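Local coordinates for alpha-1,3-glucanase (Bacillus circulans, PDB 5ZRU), which hydrolyses alpha-1,3-glucan, this chain being the catalytic unit of a longer GH87 enzyme that probably also carries carbohydrate-binding modules, at residues Y21-A26 and G167-E172; A32-A37 and G51-A56; Y63-I68 and G151-I156. All coordinates share one frame; numbering follows the deposited sequence.

Contact 1 of 3, residues Y21-A26 and G167-E172; sequences YDTDDA and GVDFLE. With CA (calcium ion), chain M.
Tyr-21 and Leu-171 form an antiparallel hydrogen-bonded pair at the point where a short strand gives way to a calcium-binding loop, in the N-terminal catalytic subdomain D1, whose antiparallel sheets are consistent with a galactose-binding-domain-like beta-sandwich. The amide of Tyr-21 gives an almost straight bond to Leu-171 O (2.7 Å, 173°), and Leu-171 N returns one to Tyr-21 O at 2.9 Å. The tyrosine ring extends off the strand, its hydroxyl pairing with Arg-69, while its CB stays beside that of Leu-171. Tyr-21 O also lies 3.2 Å from Phe-170 CB, a close backbone-to-side-chain fit.

At Asp-22 the chain leaves the strand. Its OD1 accepts from the amide of Thr-23 on the lone pair turned away from OD2 (N to OD1 2.6 Å), which helps fix the carboxylate as OD1 reaches the calcium ion. The carboxylate crosses the start of the Phe-170 side chain, its plane 67° from the ring.

Thr-23 opens a 3-10 segment. With OG1 beside its own backbone N (chi1 -59°), the hydroxyl meets both the calcium ion and Asp-169 O, donating to that carbonyl at 2.9 Å; the coordinated oxygen thus also ties the loop to the strand. Farther on, Asp-25 OD2 turns back to take a weak bond from the amide of Asp-22.

Asp-169 and Phe-170 together face Arg-80 as a classic beta bulge. Asp-169 sends OD1 to the metal, whereas OD2 makes a salt bridge with Arg-80, which probably holds the carboxylate in place. Ser-50, Arg-53 and a water complete the site. Calcium lies 2.4 Å from Asp-169 OD1 and 2.5 Å from Thr-23 OG1, but 2.8 Å from Asp-22 OD1.

Contact 2 of 3, residues A32-A37 and G51-A56; sequences ATLQSA and GQRYIA. With CA (calcium ion), chain M.
Gln-35 lays its CB over one face of the Tyr-54 ring, a CH-pi contact 3.9 Å from the centroid and offset toward the rim. This is the tight part of an antiparallel strand pair. A bend at chi2 (-67°) follows, and the glutamine CG settles against Ala-56 CB at 3.6 Å, so two buried residues of strand 53-56 are covered by one side chain. Beneath it the backbones are bonded in both directions, with Gln-35 N to Tyr-54 O the straightest link (2.8 Å, 175°).

The solvent side begins at the glutamine's amide end: Thr-33 OG1 donates to OE1 on a lone pair in the amide plane, while NE2 and Tyr-54 OH reach a common water, weakly on the NE2 side. On the second face Ile-55 is buried, but Leu-34, Ser-36 and Arg-53 are partly exposed. Leu-34 CD1 sits over one face of the Arg-53 guanidinium, 3.8 Å from CZ, while Arg-53 NH2 makes a salt bridge with Asp-24. Because Arg-53 and Ser-36 are a non-hydrogen-bonded pair, Arg-53 O turns away from strand 33-36 and binds the calcium ion at 2.3 Å: the strand pairing positions a backbone ligand of the metal.

Contact 3 of 3, residues Y63-I68 and G151-I156; sequences YAQWTI and GDTIRI
Arg-155 lays its guanidinium flat on the ring of Tyr-63, the planes 6° apart and CZ 3.5 Å from the ring centroid: a stacked cation-pi pair. The same group is held at its edge by Gln-65. Extended from a CG anti to the backbone N (chi1 177°), Gln-65 brings OE1 into the guanidinium plane, where it accepts from Arg-155 NE at 2.6 Å and from Arg-155 NH2 at 2.8 Å. Two bonds to one oxygen, with the ring over one face, restrict the rotation of the guanidinium; NH1 has its own partner in Gln-157. Gln-65 NE2 crosses over Thr-153, 3.6 Å from its CB.

These strands are neighbours in a five-stranded antiparallel sheet of subdomain D1, strand 63-67 running between 27-29 and 153-157. Main-chain groups of strand 63-67 alternate in use: Ala-64 exchanges bonds with Ile-156, and Trp-66 with Ile-154, whereas Tyr-63 and Gln-65 turn to Gly-29 and Ala-27. On the far side of strand 153-157, Thr-153 bonds with Asn-101 and Arg-155 with Tyr-99. Past the strand end Ile-68 still takes part: its N donates to Asp-152 O, and its O accepts from Gly-151 N (2.9 Å, 176°). The Asp-152 carboxylate is satisfied by Gln-149 and Asn-101.

On the opposite face from Arg-155, the Trp-66 indole presents its edge to Ile-156, CZ3 lying 4.0 Å from CG1 in the ring plane. NE1 of the buried Trp-66 donates to Asp-22 O, in the calcium loop.

Overall arrangement
All three contacts belong to the D1 part of the catalytic unit. Contact 1 is the buried one; contacts 2 and 3 are each partly open to solvent. Contacts 1 and 2 share a sheet, in which strands 166-174 and 53-57 are neighbours, and both give ligands to the same calcium ion, side chains from the first and a backbone carbonyl from the second. Contact 3, in a second sheet, has no metal: its outer face is held by a cation-pi stack and hydrogen bonds from the guanidinium to one amide oxygen, its inner face by apolar packing. Trp-66 bridges the sheets, meeting Tyr-21 and Ala-26 of contact 1 and Ile-55 of contact 2. The centres of contacts 2 and 3 are about 17 Å apart.

Contact 1 of 3, residues Y21-A26 and G167-E172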
ATOM      1  N   TYR A  21      18.395  -4.002   0.557  1.00 13.17           N
ATOM      2  CA  TYR A  21      19.601  -3.676  -0.194  1.00 12.94           C
ATOM      3  C   TYR A  21      19.188  -2.631  -1.229  1.00 15.28           C
ATOM      4  O   TYR A  21      18.623  -2.975  -2.272  1.00 12.64           O
ATOM      5  CB  TYR A  21      20.180  -4.944  -0.818  1.00 11.39           C
ATOM      6  CG  TYR A  21      20.779  -5.820   0.255  1.00 11.69           C
ATOM      7  CD1 TYR A  21      19.983  -6.667   1.027  1.00 12.38           C
ATOM      8  CD2 TYR A  21      22.131  -5.734   0.552  1.00 14.37           C
ATOM      9  CE1 TYR A  21      20.532  -7.425   2.038  1.00 11.47           C
ATOM     10  CE2 TYR A  21      22.691  -6.497   1.547  1.00 15.17           C
ATOM     11  CZ  TYR A  21      21.896  -7.338   2.288  1.00 13.76           C
ATOM     12  OH  TYR A  21      22.479  -8.075   3.283  1.00 16.91           O
ATOM     13  N   ASP A  22      19.441  -1.352  -0.927  1.00 13.49           N
ATOM     14  CA  ASP A  22      18.862  -0.266  -1.710  1.00 17.52           C
ATOM     15  C   ASP A  22      19.882   0.288  -2.698  1.00 17.84           C
ATOM     16  O   ASP A  22      21.012  -0.199  -2.826  1.00 14.83           O
ATOM     17  CB  ASP A  22      18.312   0.850  -0.805  1.00 18.13           C
ATOM     18  CG  ASP A  22      17.045   1.536  -1.391  1.00 26.66           C
ATOM     19  OD1 ASP A  22      16.993   1.799  -2.625  1.00 19.71           O
ATOM     20  OD2 ASP A  22      16.091   1.822  -0.619  1.00 29.04           O
ATOM     21  N   THR A  23      19.465   1.355  -3.383  1.00 13.91           N
ATOM     22  CA  THR A  23      20.169   1.819  -4.575  1.00 12.77           C
ATOM     23  C   THR A  23      21.625   2.148  -4.283  1.00 16.27           C
ATOM     24  O   THR A  23      22.528   1.731  -5.019  1.00 18.64           O
ATOM     25  CB  THR A  23      19.444   3.034  -5.149  1.00 16.59           C
ATOM     26  OG1 THR A  23      18.099   2.668  -5.482  1.00 14.23           O
ATOM     27  CG2 THR A  23      20.144   3.533  -6.391  1.00 16.54           C
ATOM     28  N   ASP A  24      21.881   2.884  -3.202  1.00 16.11           N
ATOM     29  CA  ASP A  24      23.237   3.342  -2.935  1.00 22.01           C
ATOM     30  C   ASP A  24      24.130   2.255  -2.349  1.00 20.58           C
ATOM     31  O   ASP A  24      25.353   2.429  -2.340  1.00 23.19           O
ATOM     32  CB  ASP A  24      23.199   4.560  -2.010  1.00 20.79           C
ATOM     33  CG  ASP A  24      22.514   5.760  -2.660  1.00 29.21           C
ATOM     34  OD1 ASP A  24      22.883   6.109  -3.800  1.00 35.66           O
ATOM     35  OD2 ASP A  24      21.607   6.346  -2.035  1.00 33.13           O
ATOM     36  N   ASP A  25      23.556   1.148  -1.866  1.00 19.05           N
ATOM     37  CA  ASP A  25      24.345  -0.002  -1.427  1.00 16.96           C
ATOM     38  C   ASP A  25      24.925  -0.799  -2.590  1.00 17.11           C
ATOM     39  O   ASP A  25      25.775  -1.670  -2.366  1.00 18.58           O
ATOM     40  CB  ASP A  25      23.496  -0.946  -0.567  1.00 18.97           C
ATOM     41  CG  ASP A  25      23.028  -0.317   0.737  1.00 28.47           C
ATOM     42  OD1 ASP A  25      23.783   0.475   1.333  1.00 30.45           O
ATOM     43  OD2 ASP A  25      21.892  -0.638   1.173  1.00 33.89           O
ATOM     44  N   ALA A  26      24.495  -0.538  -3.817  1.00 16.98           N
ATOM     45  CA  ALA A  26      24.862  -1.379  -4.945  1.00 16.40           C
ATOM     46  C   ALA A  26      26.089  -0.843  -5.663  1.00 16.90           C
ATOM     47  O   ALA A  26      26.246   0.369  -5.842  1.00 18.87           O
ATOM     48  CB  ALA A  26      23.713  -1.487  -5.946  1.00 16.53           C
ATOM     49  N   GLY A 167      14.946  -0.885 -14.829  1.00 11.95           N
ATOM     50  CA  GLY A 167      15.468  -0.192 -13.662  1.00  8.58           C
ATOM     51  C   GLY A 167      15.316  -1.064 -12.436  1.00 11.51           C
ATOM     52  O   GLY A 167      14.319  -1.764 -12.288  1.00 11.59           O
ATOM     53  N   VAL A 168      16.318  -1.020 -11.561  1.00 10.32           N
ATOM     54  CA  VAL A 168      16.248  -1.739 -10.291  1.00 10.69           C
ATOM     55  C   VAL A 168      16.354  -0.732  -9.159  1.00  9.01           C
ATOM     56  O   VAL A 168      17.350  -0.006  -9.056  1.00 10.93           O
ATOM     57  CB  VAL A 168      17.340  -2.814 -10.167  1.00  9.94           C
ATOM     58  CG1 VAL A 168      17.189  -3.567  -8.853  1.00 10.29           C
ATOM     59  CG2 VAL A 168      17.244  -3.783 -11.335  1.00 13.35           C
ATOM     60  N   ASP A 169      15.345  -0.719  -8.287  1.00  8.99           N
ATOM     61  CA  ASP A 169      15.330   0.156  -7.116  1.00  8.18           C
ATOM     62  C   ASP A 169      16.047  -0.506  -5.937  1.00 12.05           C
ATOM     63  O   ASP A 169      17.063   0.002  -5.445  1.00 10.64           O
ATOM     64  CB  ASP A 169      13.869   0.496  -6.773  1.00  8.16           C
ATOM     65  CG  ASP A 169      13.730   1.604  -5.756  1.00 11.55           C
ATOM     66  OD1 ASP A 169      14.756   2.157  -5.296  1.00 12.48           O
ATOM     67  OD2 ASP A 169      12.567   1.918  -5.403  1.00 12.18           O
ATOM     68  N   PHE A 170      15.550  -1.656  -5.490  1.00 10.88           N
ATOM     69  CA  PHE A 170      16.168  -2.325  -4.352  1.00 11.90           C
ATOM     70  C   PHE A 170      15.833  -3.808  -4.393  1.00  9.13           C
ATOM     71  O   PHE A 170      14.956  -4.248  -5.135  1.00 10.84           O
ATOM     72  CB  PHE A 170      15.723  -1.714  -3.013  1.00 11.09           C
ATOM     73  CG  PHE A 170      14.222  -1.721  -2.789  1.00 11.49           C
ATOM     74  CD1 PHE A 170      13.556  -2.888  -2.445  1.00 11.91           C
ATOM     75  CD2 PHE A 170      13.493  -0.547  -2.869  1.00 10.36           C
ATOM     76  CE1 PHE A 170      12.162  -2.897  -2.230  1.00 11.25           C
ATOM     77  CE2 PHE A 170      12.104  -0.543  -2.644  1.00 10.46           C
ATOM     78  CZ  PHE A 170      11.448  -1.720  -2.325  1.00 12.55           C
ATOM     79  N   LEU A 171      16.553  -4.565  -3.571  1.00  8.95           N
ATOM     80  CA  LEU A 171      16.183  -5.917  -3.188  1.00 10.01           C
ATOM     81  C   LEU A 171      15.855  -5.945  -1.702  1.00 10.35           C
ATOM     82  O   LEU A 171      16.434  -5.200  -0.905  1.00 11.15           O
ATOM     83  CB  LEU A 171      17.312  -6.916  -3.466  1.00 11.73           C
ATOM     84  CG  LEU A 171      17.892  -6.961  -4.880  1.00 10.07           C
ATOM     85  CD1 LEU A 171      18.996  -8.034  -4.962  1.00 10.67           C
ATOM     86  CD2 LEU A 171      16.791  -7.237  -5.880  1.00 10.35           C
ATOM     87  N   GLU A 172      14.918  -6.813  -1.334  1.00  9.35           N
ATOM     88  CA  GLU A 172      14.677  -7.171   0.057  1.00  7.98           C
ATOM     89  C   GLU A 172      14.887  -8.673   0.191  1.00  9.81           C
ATOM     90  O   GLU A 172      14.394  -9.447  -0.633  1.00 11.53           O
ATOM     91  CB  GLU A 172      13.270  -6.741   0.503  1.00  9.67           C
ATOM     92  CG  GLU A 172      13.202  -5.241   0.757  1.00 12.18           C
ATOM     93  CD  GLU A 172      11.797  -4.704   0.994  1.00 13.83           C
ATOM     94  OE1 GLU A 172      10.818  -5.396   0.667  1.00 14.00           O
ATOM     95  OE2 GLU A 172      11.684  -3.577   1.520  1.00 17.76           O
TER
HETATM   96 CA    CA M 611      16.188   3.822  -4.451  1.00 19.56          CA
HETATM   97  O   HOH W   1      17.638   4.860  -2.741  1.00 17.19           O

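Contact 2 of 3, residues A32-A37 and G51-A56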
ATOM      1  N   ALA A  32      25.384   0.307 -16.392  1.00 15.44           N
ATOM      2  CA  ALA A  32      24.353   0.761 -15.466  1.00 16.54           C
ATOM      3  C   ALA A  32      24.626   2.204 -15.050  1.00 19.35           C
ATOM      4  O   ALA A  32      25.777   2.628 -14.951  1.00 19.11           O
ATOM      5  CB  ALA A  32      24.311  -0.140 -14.226  1.00 12.73           C
ATOM      6  N   THR A  33      23.556   2.969 -14.832  1.00 18.05           N
ATOM      7  CA  THR A  33      23.675   4.360 -14.410  1.00 18.75           C
ATOM      8  C   THR A  33      22.752   4.633 -13.230  1.00 20.10           C
ATOM      9  O   THR A  33      21.759   3.934 -13.015  1.00 16.87           O
ATOM     10  CB  THR A  33      23.354   5.337 -15.549  1.00 18.90           C
ATOM     11  OG1 THR A  33      21.984   5.203 -15.937  1.00 21.45           O
ATOM     12  CG2 THR A  33      24.252   5.075 -16.760  1.00 19.64           C
ATOM     13  N   LEU A  34      23.100   5.660 -12.459  1.00 17.15           N
ATOM     14  CA  LEU A  34      22.260   6.136 -11.364  1.00 17.61           C
ATOM     15  C   LEU A  34      21.273   7.161 -11.917  1.00 21.09           C
ATOM     16  O   LEU A  34      21.679   8.153 -12.526  1.00 18.03           O
ATOM     17  CB  LEU A  34      23.127   6.744 -10.261  1.00 19.17           C
ATOM     18  CG  LEU A  34      22.583   7.138  -8.882  1.00 27.69           C
ATOM     19  CD1 LEU A  34      21.616   8.316  -8.910  1.00 25.11           C
ATOM     20  CD2 LEU A  34      21.942   5.945  -8.204  1.00 24.72           C
ATOM     21  N   GLN A  35      19.982   6.918 -11.722  1.00 15.50           N
ATOM     22  CA  GLN A  35      18.936   7.840 -12.155  1.00 14.82           C
ATOM     23  C   GLN A  35      18.315   8.453 -10.918  1.00 16.46           C
ATOM     24  O   GLN A  35      17.975   7.729  -9.980  1.00 14.35           O
ATOM     25  CB  GLN A  35      17.860   7.123 -12.971  1.00 17.89           C
ATOM     26  CG  GLN A  35      18.381   6.384 -14.172  1.00 18.53           C
ATOM     27  CD  GLN A  35      18.935   7.315 -15.215  1.00 22.82           C
ATOM     28  OE1 GLN A  35      20.066   7.144 -15.678  1.00 26.30           O
ATOM     29  NE2 GLN A  35      18.148   8.309 -15.599  1.00 31.37           N
ATOM     30  N   SER A  36      18.165   9.776 -10.906  1.00 13.56           N
ATOM     31  CA  SER A  36      17.683  10.434  -9.701  1.00 12.95           C
ATOM     32  C   SER A  36      16.735  11.570 -10.055  1.00 13.29           C
ATOM     33  O   SER A  36      16.802  12.146 -11.145  1.00 15.25           O
ATOM     34  CB  SER A  36      18.850  10.962  -8.846  1.00 19.34           C
ATOM     35  OG  SER A  36      19.622  11.907  -9.561  1.00 21.73           O
ATOM     36  N   ALA A  37      15.850  11.879  -9.111  1.00 11.68           N
ATOM     37  CA  ALA A  37      14.876  12.962  -9.251  1.00 13.63           C
ATOM     38  C   ALA A  37      14.866  13.746  -7.950  1.00 14.23           C
ATOM     39  O   ALA A  37      13.872  13.761  -7.216  1.00 15.65           O
ATOM     40  CB  ALA A  37      13.488  12.411  -9.588  1.00 13.38           C
ATOM     41  N   GLY A  51      13.769   6.875  -2.250  1.00 12.51           N
ATOM     42  CA  GLY A  51      14.800   7.891  -2.173  1.00 13.04           C
ATOM     43  C   GLY A  51      14.999   8.662  -3.463  1.00 16.46           C
ATOM     44  O   GLY A  51      16.006   9.362  -3.610  1.00 12.26           O
ATOM     45  N   GLN A  52      14.038   8.544  -4.395  1.00 11.53           N
ATOM     46  CA  GLN A  52      14.084   9.210  -5.700  1.00 12.80           C
ATOM     47  C   GLN A  52      15.369   8.880  -6.462  1.00 11.64           C
ATOM     48  O   GLN A  52      15.928   9.718  -7.176  1.00 12.47           O
ATOM     49  CB  GLN A  52      13.897  10.722  -5.553  1.00 16.07           C
ATOM     50  CG  GLN A  52      12.558  11.094  -4.886  1.00 12.75           C
ATOM     51  CD  GLN A  52      12.598  10.936  -3.373  1.00 10.78           C
ATOM     52  OE1 GLN A  52      13.537  11.397  -2.709  1.00 14.69           O
ATOM     53  NE2 GLN A  52      11.587  10.280  -2.822  1.00 13.54           N
ATOM     54  N   ARG A  53      15.835   7.638  -6.321  1.00 10.89           N
ATOM     55  CA  ARG A  53      17.061   7.176  -6.958  1.00 11.70           C
ATOM     56  C   ARG A  53      16.913   5.700  -7.297  1.00 12.36           C
ATOM     57  O   ARG A  53      16.427   4.932  -6.475  1.00  9.26           O
ATOM     58  CB  ARG A  53      18.275   7.355  -6.035  1.00 17.14           C
ATOM     59  CG  ARG A  53      18.638   8.792  -5.734  1.00 23.98           C
ATOM     60  CD  ARG A  53      19.445   8.891  -4.455  1.00 25.21           C
ATOM     61  NE  ARG A  53      20.789   8.353  -4.618  1.00 26.97           N
ATOM     62  CZ  ARG A  53      21.796   9.026  -5.169  1.00 33.05           C
ATOM     63  NH1 ARG A  53      21.600  10.258  -5.623  1.00 32.07           N
ATOM     64  NH2 ARG A  53      22.993   8.467  -5.279  1.00 26.39           N
ATOM     65  N   TYR A  54      17.331   5.302  -8.498  1.00 12.12           N
ATOM     66  CA  TYR A  54      17.381   3.884  -8.829  1.00 11.64           C
ATOM     67  C   TYR A  54      18.500   3.653  -9.834  1.00 12.67           C
ATOM     68  O   TYR A  54      19.097   4.600 -10.352  1.00 13.80           O
ATOM     69  CB  TYR A  54      16.035   3.374  -9.370  1.00 10.20           C
ATOM     70  CG  TYR A  54      15.674   3.842 -10.771  1.00  9.33           C
ATOM     71  CD1 TYR A  54      15.110   5.104 -10.985  1.00  9.07           C
ATOM     72  CD2 TYR A  54      15.869   3.014 -11.872  1.00 10.55           C
ATOM     73  CE1 TYR A  54      14.748   5.523 -12.277  1.00 11.71           C
ATOM     74  CE2 TYR A  54      15.514   3.423 -13.163  1.00 11.21           C
ATOM     75  CZ  TYR A  54      14.953   4.679 -13.356  1.00 12.52           C
ATOM     76  OH  TYR A  54      14.597   5.081 -14.627  1.00 14.61           O
ATOM     77  N   ILE A  55      18.792   2.378 -10.090  1.00 11.36           N
ATOM     78  CA  ILE A  55      19.843   1.989 -11.030  1.00 11.04           C
ATOM     79  C   ILE A  55      19.184   1.595 -12.342  1.00 12.66           C
ATOM     80  O   ILE A  55      18.378   0.656 -12.392  1.00 12.16           O
ATOM     81  CB  ILE A  55      20.706   0.841 -10.481  1.00 12.79           C
ATOM     82  CG1 ILE A  55      21.351   1.244  -9.160  1.00 18.17           C
ATOM     83  CG2 ILE A  55      21.783   0.451 -11.496  1.00 12.09           C
ATOM     84  CD1 ILE A  55      21.221   0.181  -8.101  1.00 23.21           C
ATOM     85  N   ALA A  56      19.532   2.302 -13.410  1.00 11.31           N
ATOM     86  CA  ALA A  56      19.069   1.943 -14.740  1.00 11.01           C
ATOM     87  C   ALA A  56      20.011   0.913 -15.350  1.00 13.91           C
ATOM     88  O   ALA A  56      21.240   1.055 -15.267  1.00 11.53           O
ATOM     89  CB  ALA A  56      18.972   3.180 -15.634  1.00 12.41           C
TER
HETATM   90 CA    CA M 611      16.188   3.822  -4.451  1.00 19.56          CA
HETATM   91  O   HOH W   2      15.067   7.285 -15.893  1.00 25.41           O
HETATM   92  O   HOH W   1      17.638   4.860  -2.741  1.00 17.19           O

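Contact 3 of 3, residues Y63-I68 and G151-I156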
ATOM      1  N   TYR A  63      24.543  -3.937 -14.848  1.00 13.66           N
ATOM      2  CA  TYR A  63      24.164  -4.675 -13.655  1.00 12.21           C
ATOM      3  C   TYR A  63      24.202  -3.784 -12.423  1.00 14.79           C
ATOM      4  O   TYR A  63      24.891  -2.760 -12.382  1.00 15.82           O
ATOM      5  CB  TYR A  63      25.067  -5.896 -13.440  1.00 14.53           C
ATOM      6  CG  TYR A  63      26.512  -5.553 -13.127  1.00 16.19           C
ATOM      7  CD1 TYR A  63      26.913  -5.273 -11.826  1.00 17.00           C
ATOM      8  CD2 TYR A  63      27.470  -5.536 -14.130  1.00 18.62           C
ATOM      9  CE1 TYR A  63      28.232  -4.966 -11.531  1.00 21.05           C
ATOM     10  CE2 TYR A  63      28.795  -5.241 -13.847  1.00 21.53           C
ATOM     11  CZ  TYR A  63      29.168  -4.956 -12.546  1.00 23.44           C
ATOM     12  OH  TYR A  63      30.478  -4.655 -12.254  1.00 28.28           O
ATOM     13  N   ALA A  64      23.437  -4.205 -11.418  1.00 13.51           N
ATOM     14  CA  ALA A  64      23.550  -3.744 -10.041  1.00 14.44           C
ATOM     15  C   ALA A  64      23.870  -4.950  -9.167  1.00 16.47           C
ATOM     16  O   ALA A  64      23.275  -6.020  -9.329  1.00 15.15           O
ATOM     17  CB  ALA A  64      22.257  -3.080  -9.556  1.00 13.63           C
ATOM     18  N   GLN A  65      24.802  -4.777  -8.238  1.00 13.69           N
ATOM     19  CA  GLN A  65      25.301  -5.894  -7.454  1.00 16.72           C
ATOM     20  C   GLN A  65      25.418  -5.477  -5.996  1.00 16.70           C
ATOM     21  O   GLN A  65      25.887  -4.378  -5.691  1.00 17.95           O
ATOM     22  CB  GLN A  65      26.649  -6.365  -8.008  1.00 19.22           C
ATOM     23  CG  GLN A  65      27.327  -7.487  -7.260  1.00 22.76           C
ATOM     24  CD  GLN A  65      28.541  -8.000  -8.019  1.00 28.34           C
ATOM     25  OE1 GLN A  65      28.474  -8.232  -9.228  1.00 24.36           O
ATOM     26  NE2 GLN A  65      29.661  -8.163  -7.316  1.00 29.13           N
ATOM     27  N   TRP A  66      24.982  -6.359  -5.097  1.00 15.32           N
ATOM     28  CA  TRP A  66      25.049  -6.128  -3.666  1.00 12.41           C
ATOM     29  C   TRP A  66      25.847  -7.240  -2.999  1.00 14.09           C
ATOM     30  O   TRP A  66      25.865  -8.377  -3.475  1.00 18.51           O
ATOM     31  CB  TRP A  66      23.655  -6.088  -3.036  1.00 12.97           C
ATOM     32  CG  TRP A  66      22.828  -4.901  -3.395  1.00 11.99           C
ATOM     33  CD1 TRP A  66      22.739  -3.734  -2.702  1.00 13.49           C
ATOM     34  CD2 TRP A  66      21.937  -4.779  -4.504  1.00 14.76           C
ATOM     35  NE1 TRP A  66      21.860  -2.878  -3.320  1.00 13.24           N
ATOM     36  CE2 TRP A  66      21.347  -3.499  -4.425  1.00 14.18           C
ATOM     37  CE3 TRP A  66      21.586  -5.620  -5.564  1.00 11.85           C
ATOM     38  CZ2 TRP A  66      20.434  -3.041  -5.367  1.00 13.80           C
ATOM     39  CZ3 TRP A  66      20.683  -5.158  -6.504  1.00 14.14           C
ATOM     40  CH2 TRP A  66      20.119  -3.882  -6.398  1.00 13.23           C
ATOM     41  N   THR A  67      26.486  -6.911  -1.881  1.00 14.60           N
ATOM     42  CA  THR A  67      27.146  -7.899  -1.039  1.00 15.14           C
ATOM     43  C   THR A  67      26.356  -8.067   0.252  1.00 15.22           C
ATOM     44  O   THR A  67      26.089  -7.085   0.951  1.00 13.00           O
ATOM     45  CB  THR A  67      28.588  -7.494  -0.723  1.00 16.32           C
ATOM     46  OG1 THR A  67      29.292  -7.291  -1.946  1.00 20.58           O
ATOM     47  CG2 THR A  67      29.292  -8.598   0.063  1.00 17.65           C
ATOM     48  N   ILE A  68      25.990  -9.313   0.562  1.00 15.70           N
ATOM     49  CA  ILE A  68      25.187  -9.584   1.750  1.00 13.76           C
ATOM     50  C   ILE A  68      25.955  -9.166   2.994  1.00 18.27           C
ATOM     51  O   ILE A  68      27.140  -9.485   3.147  1.00 19.10           O
ATOM     52  CB  ILE A  68      24.806 -11.067   1.797  1.00 15.89           C
ATOM     53  CG1 ILE A  68      24.098 -11.462   0.498  1.00 16.90           C
ATOM     54  CG2 ILE A  68      23.937 -11.356   3.009  1.00 12.95           C
ATOM     55  CD1 ILE A  68      22.807 -10.669   0.252  1.00 16.19           C
ATOM     56  N   GLY A 151      28.693 -11.964   2.789  1.00 18.03           N
ATOM     57  CA  GLY A 151      29.791 -12.014   1.856  1.00 17.18           C
ATOM     58  C   GLY A 151      29.422 -12.438   0.450  1.00 19.72           C
ATOM     59  O   GLY A 151      30.185 -12.160  -0.484  1.00 17.25           O
ATOM     60  N   ASP A 152      28.290 -13.120   0.269  1.00 21.39           N
ATOM     61  CA  ASP A 152      27.833 -13.436  -1.078  1.00 18.15           C
ATOM     62  C   ASP A 152      27.555 -12.148  -1.837  1.00 17.28           C
ATOM     63  O   ASP A 152      27.158 -11.138  -1.258  1.00 17.58           O
ATOM     64  CB  ASP A 152      26.556 -14.280  -1.048  1.00 16.64           C
ATOM     65  CG  ASP A 152      26.809 -15.736  -0.715  1.00 24.98           C
ATOM     66  OD1 ASP A 152      27.985 -16.182  -0.740  1.00 21.17           O
ATOM     67  OD2 ASP A 152      25.820 -16.436  -0.415  1.00 21.94           O
ATOM     68  N   THR A 153      27.762 -12.183  -3.146  1.00 18.83           N
ATOM     69  CA  THR A 153      27.344 -11.087  -4.004  1.00 17.46           C
ATOM     70  C   THR A 153      26.167 -11.559  -4.839  1.00 21.72           C
ATOM     71  O   THR A 153      26.219 -12.640  -5.431  1.00 19.72           O
ATOM     72  CB  THR A 153      28.479 -10.608  -4.906  1.00 20.16           C
ATOM     73  OG1 THR A 153      28.909 -11.689  -5.739  1.00 29.01           O
ATOM     74  CG2 THR A 153      29.643 -10.112  -4.059  1.00 21.39           C
ATOM     75  N   ILE A 154      25.095 -10.774  -4.856  1.00 15.68           N
ATOM     76  CA  ILE A 154      23.960 -11.045  -5.727  1.00 12.27           C
ATOM     77  C   ILE A 154      23.897  -9.918  -6.745  1.00 13.14           C
ATOM     78  O   ILE A 154      23.935  -8.731  -6.385  1.00 11.62           O
ATOM     79  CB  ILE A 154      22.647 -11.206  -4.936  1.00 14.46           C
ATOM     80  CG1 ILE A 154      21.460 -11.406  -5.898  1.00 15.09           C
ATOM     81  CG2 ILE A 154      22.467 -10.042  -3.960  1.00 12.30           C
ATOM     82  CD1 ILE A 154      20.163 -11.913  -5.218  1.00 14.80           C
ATOM     83  N   ARG A 155      23.892 -10.293  -8.018  1.00 14.44           N
ATOM     84  CA  ARG A 155      23.934  -9.348  -9.121  1.00 12.48           C
ATOM     85  C   ARG A 155      22.651  -9.485  -9.918  1.00 12.79           C
ATOM     86  O   ARG A 155      22.230 -10.606 -10.226  1.00 13.88           O
ATOM     87  CB  ARG A 155      25.145  -9.595 -10.030  1.00 13.03           C
ATOM     88  CG  ARG A 155      25.114  -8.777 -11.309  1.00 15.29           C
ATOM     89  CD  ARG A 155      26.269  -9.115 -12.240  1.00 17.40           C
ATOM     90  NE  ARG A 155      27.561  -8.823 -11.639  1.00 23.95           N
ATOM     91  CZ  ARG A 155      28.682  -8.651 -12.336  1.00 24.53           C
ATOM     92  NH1 ARG A 155      28.663  -8.725 -13.662  1.00 25.92           N
ATOM     93  NH2 ARG A 155      29.814  -8.399 -11.708  1.00 22.05           N
ATOM     94  N   ILE A 156      22.031  -8.349 -10.229  1.00 11.65           N
ATOM     95  CA  ILE A 156      20.909  -8.271 -11.158  1.00 12.31           C
ATOM     96  C   ILE A 156      21.451  -7.692 -12.458  1.00 10.26           C
ATOM     97  O   ILE A 156      21.975  -6.575 -12.468  1.00 11.86           O
ATOM     98  CB  ILE A 156      19.776  -7.392 -10.608  1.00  9.89           C
ATOM     99  CG1 ILE A 156      19.369  -7.815  -9.183  1.00 11.08           C
ATOM    100  CG2 ILE A 156      18.588  -7.411 -11.560  1.00 11.89           C
ATOM    101  CD1 ILE A 156      18.957  -9.275  -9.047  1.00 11.47           C
TER